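Local coordinates for protein OLD nuclease (Thermus scotoductus, PDB 6P74) that degrades linear and supercoiled double-stranded DNA from 5' to 3' with divalent metal ions and also has a DNA-stimulated ATPase activity, at residues Gly408-Lys420 against Glu456-Gly468. Residues are numbered along the deposited sequence; the frame is centred on the assembly and turned at random.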
# COMPACT_ATOMS: atom_id res chain seq x y z
N GLY A 408 -42.25 -0.02 12.63
CA GLY A 408 -43.14 -0.34 13.74
C GLY A 408 -42.34 -0.77 14.95
O GLY A 408 -41.11 -0.83 14.93
N LYS A 409 -43.06 -1.10 16.03
CA LYS A 409 -42.37 -1.29 17.31
C LYS A 409 -41.49 -2.54 17.29
O LYS A 409 -40.33 -2.48 17.71
CB LYS A 409 -43.39 -1.32 18.45
CG LYS A 409 -44.05 0.09 18.63
CD LYS A 409 -45.06 0.12 19.77
CE LYS A 409 -45.63 1.55 19.96
NZ LYS A 409 -46.71 1.57 20.99
N ALA A 410 -42.02 -3.66 16.78
CA ALA A 410 -41.20 -4.86 16.64
C ALA A 410 -39.96 -4.58 15.79
O ALA A 410 -38.89 -5.15 16.05
CB ALA A 410 -42.02 -6.02 16.04
N GLY A 411 -40.08 -3.70 14.80
CA GLY A 411 -38.92 -3.31 14.01
C GLY A 411 -37.91 -2.52 14.82
O GLY A 411 -36.70 -2.64 14.60
N ILE A 412 -38.39 -1.69 15.75
CA ILE A 412 -37.49 -0.94 16.63
C ILE A 412 -36.70 -1.89 17.52
O ILE A 412 -35.48 -1.77 17.64
CB ILE A 412 -38.27 0.10 17.46
CG1 ILE A 412 -38.77 1.23 16.57
CG2 ILE A 412 -37.36 0.71 18.51
CD1 ILE A 412 -39.65 2.22 17.30
N GLU A 413 -37.38 -2.82 18.19
CA GLU A 413 -36.69 -3.87 18.94
C GLU A 413 -35.52 -4.44 18.16
O GLU A 413 -34.42 -4.60 18.69
CB GLU A 413 -37.64 -5.01 19.26
CG GLU A 413 -38.62 -4.79 20.33
CD GLU A 413 -39.09 -6.12 20.84
OE1 GLU A 413 -38.28 -6.82 21.49
OE2 GLU A 413 -40.25 -6.49 20.54
N LEU A 414 -35.76 -4.79 16.89
CA LEU A 414 -34.71 -5.43 16.11
C LEU A 414 -33.50 -4.51 15.98
O LEU A 414 -32.38 -4.91 16.29
CB LEU A 414 -35.24 -5.83 14.74
CG LEU A 414 -34.30 -6.58 13.80
CD1 LEU A 414 -33.63 -7.75 14.53
CD2 LEU A 414 -35.12 -7.12 12.65
N ILE A 415 -33.73 -3.26 15.56
CA ILE A 415 -32.61 -2.35 15.31
C ILE A 415 -31.93 -1.98 16.62
O ILE A 415 -30.70 -1.81 16.66
CB ILE A 415 -33.09 -1.08 14.57
CG1 ILE A 415 -33.80 -1.43 13.27
CG2 ILE A 415 -31.91 -0.15 14.29
CD1 ILE A 415 -33.02 -2.34 12.39
N VAL A 416 -32.71 -1.81 17.69
CA VAL A 416 -32.11 -1.60 19.01
C VAL A 416 -31.16 -2.74 19.36
O VAL A 416 -30.02 -2.51 19.81
CB VAL A 416 -33.21 -1.44 20.08
CG1 VAL A 416 -32.64 -1.79 21.46
CG2 VAL A 416 -33.71 -0.02 20.08
N GLY A 417 -31.59 -3.99 19.16
CA GLY A 417 -30.75 -5.13 19.52
C GLY A 417 -29.45 -5.17 18.74
O GLY A 417 -28.39 -5.49 19.28
N VAL A 418 -29.50 -4.80 17.46
CA VAL A 418 -28.28 -4.70 16.66
C VAL A 418 -27.42 -3.54 17.14
O VAL A 418 -26.22 -3.71 17.38
CB VAL A 418 -28.65 -4.57 15.17
CG1 VAL A 418 -27.42 -4.25 14.35
CG2 VAL A 418 -29.28 -5.86 14.69
N CYS A 419 -28.01 -2.35 17.31
CA CYS A 419 -27.24 -1.22 17.82
C CYS A 419 -26.62 -1.52 19.18
O CYS A 419 -25.45 -1.19 19.43
CB CYS A 419 -28.11 0.04 17.93
SG CYS A 419 -28.62 0.72 16.38
N LYS A 420 -27.39 -2.13 20.08
CA LYS A 420 -26.82 -2.50 21.37
C LYS A 420 -25.64 -3.46 21.18
O LYS A 420 -24.55 -3.22 21.71
CB LYS A 420 -27.90 -3.10 22.27
CG LYS A 420 -28.16 -2.25 23.51
CD LYS A 420 -29.21 -2.81 24.45
CE LYS A 420 -29.25 -4.34 24.48
NZ LYS A 420 -30.37 -4.87 25.33
N GLU A 456 -50.15 -3.19 23.28
CA GLU A 456 -49.27 -2.04 23.11
C GLU A 456 -48.37 -1.85 24.33
O GLU A 456 -47.18 -1.55 24.19
CB GLU A 456 -50.08 -0.78 22.84
CG GLU A 456 -50.68 -0.72 21.43
CD GLU A 456 -49.68 -0.94 20.28
OE1 GLU A 456 -48.63 -0.25 20.23
OE2 GLU A 456 -49.95 -1.81 19.42
N GLN A 457 -48.92 -2.02 25.54
CA GLN A 457 -48.12 -1.83 26.74
C GLN A 457 -47.00 -2.85 26.82
O GLN A 457 -45.88 -2.52 27.23
CB GLN A 457 -49.01 -1.88 27.98
CG GLN A 457 -49.83 -0.57 28.13
CD GLN A 457 -50.87 -0.65 29.21
OE1 GLN A 457 -51.41 -1.73 29.50
NE2 GLN A 457 -51.16 0.49 29.83
N GLU A 458 -47.26 -4.07 26.36
CA GLU A 458 -46.23 -5.10 26.30
C GLU A 458 -45.15 -4.72 25.29
O GLU A 458 -43.95 -4.82 25.60
CB GLU A 458 -46.88 -6.43 25.94
CG GLU A 458 -46.09 -7.64 26.34
CD GLU A 458 -46.52 -8.88 25.56
OE1 GLU A 458 -45.80 -9.27 24.62
OE2 GLU A 458 -47.60 -9.43 25.89
N LYS A 459 -45.55 -4.28 24.09
CA LYS A 459 -44.57 -3.84 23.10
C LYS A 459 -43.74 -2.66 23.61
O LYS A 459 -42.53 -2.58 23.34
CB LYS A 459 -45.25 -3.43 21.79
CG LYS A 459 -46.11 -4.46 21.13
CD LYS A 459 -46.66 -3.91 19.86
CE LYS A 459 -47.78 -4.75 19.29
NZ LYS A 459 -48.56 -3.91 18.32
N ASN A 460 -44.39 -1.71 24.31
CA ASN A 460 -43.67 -0.58 24.89
C ASN A 460 -42.67 -1.05 25.94
O ASN A 460 -41.58 -0.49 26.05
CB ASN A 460 -44.66 0.42 25.51
CG ASN A 460 -45.57 1.04 24.48
OD1 ASN A 460 -45.31 0.93 23.28
ND2 ASN A 460 -46.67 1.69 24.95
N GLN A 461 -43.06 -2.05 26.74
CA GLN A 461 -42.18 -2.57 27.78
C GLN A 461 -41.00 -3.32 27.19
O GLN A 461 -39.89 -3.25 27.73
CB GLN A 461 -42.98 -3.48 28.73
CG GLN A 461 -42.18 -3.96 29.92
CD GLN A 461 -41.39 -2.83 30.58
OE1 GLN A 461 -40.16 -2.87 30.64
NE2 GLN A 461 -42.11 -1.80 31.07
N ARG A 462 -41.20 -4.04 26.09
CA ARG A 462 -40.06 -4.74 25.50
C ARG A 462 -39.04 -3.76 24.93
O ARG A 462 -37.83 -3.96 25.10
CB ARG A 462 -40.52 -5.70 24.42
CG ARG A 462 -41.38 -6.87 24.88
CD ARG A 462 -41.97 -7.59 23.64
NE ARG A 462 -40.87 -8.08 22.82
CZ ARG A 462 -40.17 -9.19 23.07
NH1 ARG A 462 -40.47 -9.97 24.10
NH2 ARG A 462 -39.16 -9.54 22.27
N ILE A 463 -39.51 -2.67 24.31
CA ILE A 463 -38.59 -1.65 23.82
C ILE A 463 -37.79 -1.05 24.98
O ILE A 463 -36.60 -0.76 24.86
CB ILE A 463 -39.37 -0.57 23.04
CG1 ILE A 463 -39.70 -1.10 21.64
CG2 ILE A 463 -38.55 0.71 22.95
CD1 ILE A 463 -40.85 -0.38 20.96
N GLN A 464 -38.45 -0.84 26.11
CA GLN A 464 -37.80 -0.26 27.27
C GLN A 464 -36.76 -1.22 27.85
O GLN A 464 -35.69 -0.79 28.32
CB GLN A 464 -38.88 0.08 28.29
CG GLN A 464 -38.38 0.73 29.50
CD GLN A 464 -38.94 2.11 29.66
OE1 GLN A 464 -39.26 2.80 28.67
NE2 GLN A 464 -39.05 2.55 30.90
N ALA A 465 -37.05 -2.52 27.83
CA ALA A 465 -36.12 -3.52 28.34
C ALA A 465 -34.87 -3.60 27.49
O ALA A 465 -33.75 -3.68 28.02
CB ALA A 465 -36.81 -4.88 28.43
N CYS A 466 -35.00 -3.58 26.16
CA CYS A 466 -33.77 -3.72 25.40
C CYS A 466 -33.03 -2.39 25.28
O CYS A 466 -31.80 -2.36 25.40
CB CYS A 466 -34.03 -4.34 24.03
SG CYS A 466 -35.36 -3.56 23.05
N ALA A 467 -33.74 -1.27 25.08
CA ALA A 467 -33.03 -0.01 24.88
C ALA A 467 -32.50 0.57 26.18
O ALA A 467 -31.46 1.24 26.18
CB ALA A 467 -33.93 1.00 24.17
N GLY A 468 -33.17 0.32 27.31
CA GLY A 468 -32.92 1.10 28.51
C GLY A 468 -33.92 2.26 28.46
O GLY A 468 -34.33 2.68 27.36
O HOH W 1 -41.81 -4.08 20.70
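At the edge of the Arg462 guanidinium, in its plane, sits Glu413 OE2, which takes the N-H of NE at 2.8 Å in an almost straight bond (176°). NE meets this oxygen from the syn side but out of the carboxylate plane; the two flat groups are turned 60° apart, and the second bond, from NH2 to OE1, is bent and weak. Arg353, from helix 341-355, also bridges to Glu413 OE2, and a water links that oxygen to Lys459 O. The Asn460 amide offers OD1 to Lys409 NZ at 2.8 Å, in the carbonyl plane and on a lone pair.

Lys409, extended beyond CG, pushes as a knob among Glu456, Lys459, Asn460 and Ile463; Lys409 CB rests 3.7 Å from Ile463 CD1. At the tip, Lys409 NZ bridges to Glu456 OE1 (2.8 Å), while Glu456 OE2 holds Lys459 NZ. Farther along, Val416 packs through CG1 on Cys466 SG at 3.6 Å and on Ala467 CB.

Helix segments 409-420 and 456-467 run nearly parallel, 6° apart, both flanking the parallel sheet of the Toprim domain. The Lys409 ammonium is held by Glu456 OE1, Asn460 OD1 and Asp431 O, close to Glu377 and with a weak, long ion pair to Asp433. Asp431 binds samarium here, and Glu377 and Asp433 are probable metal ligands, consistent with a second-shell lysine that could help position these acids and partly offset their negative charge.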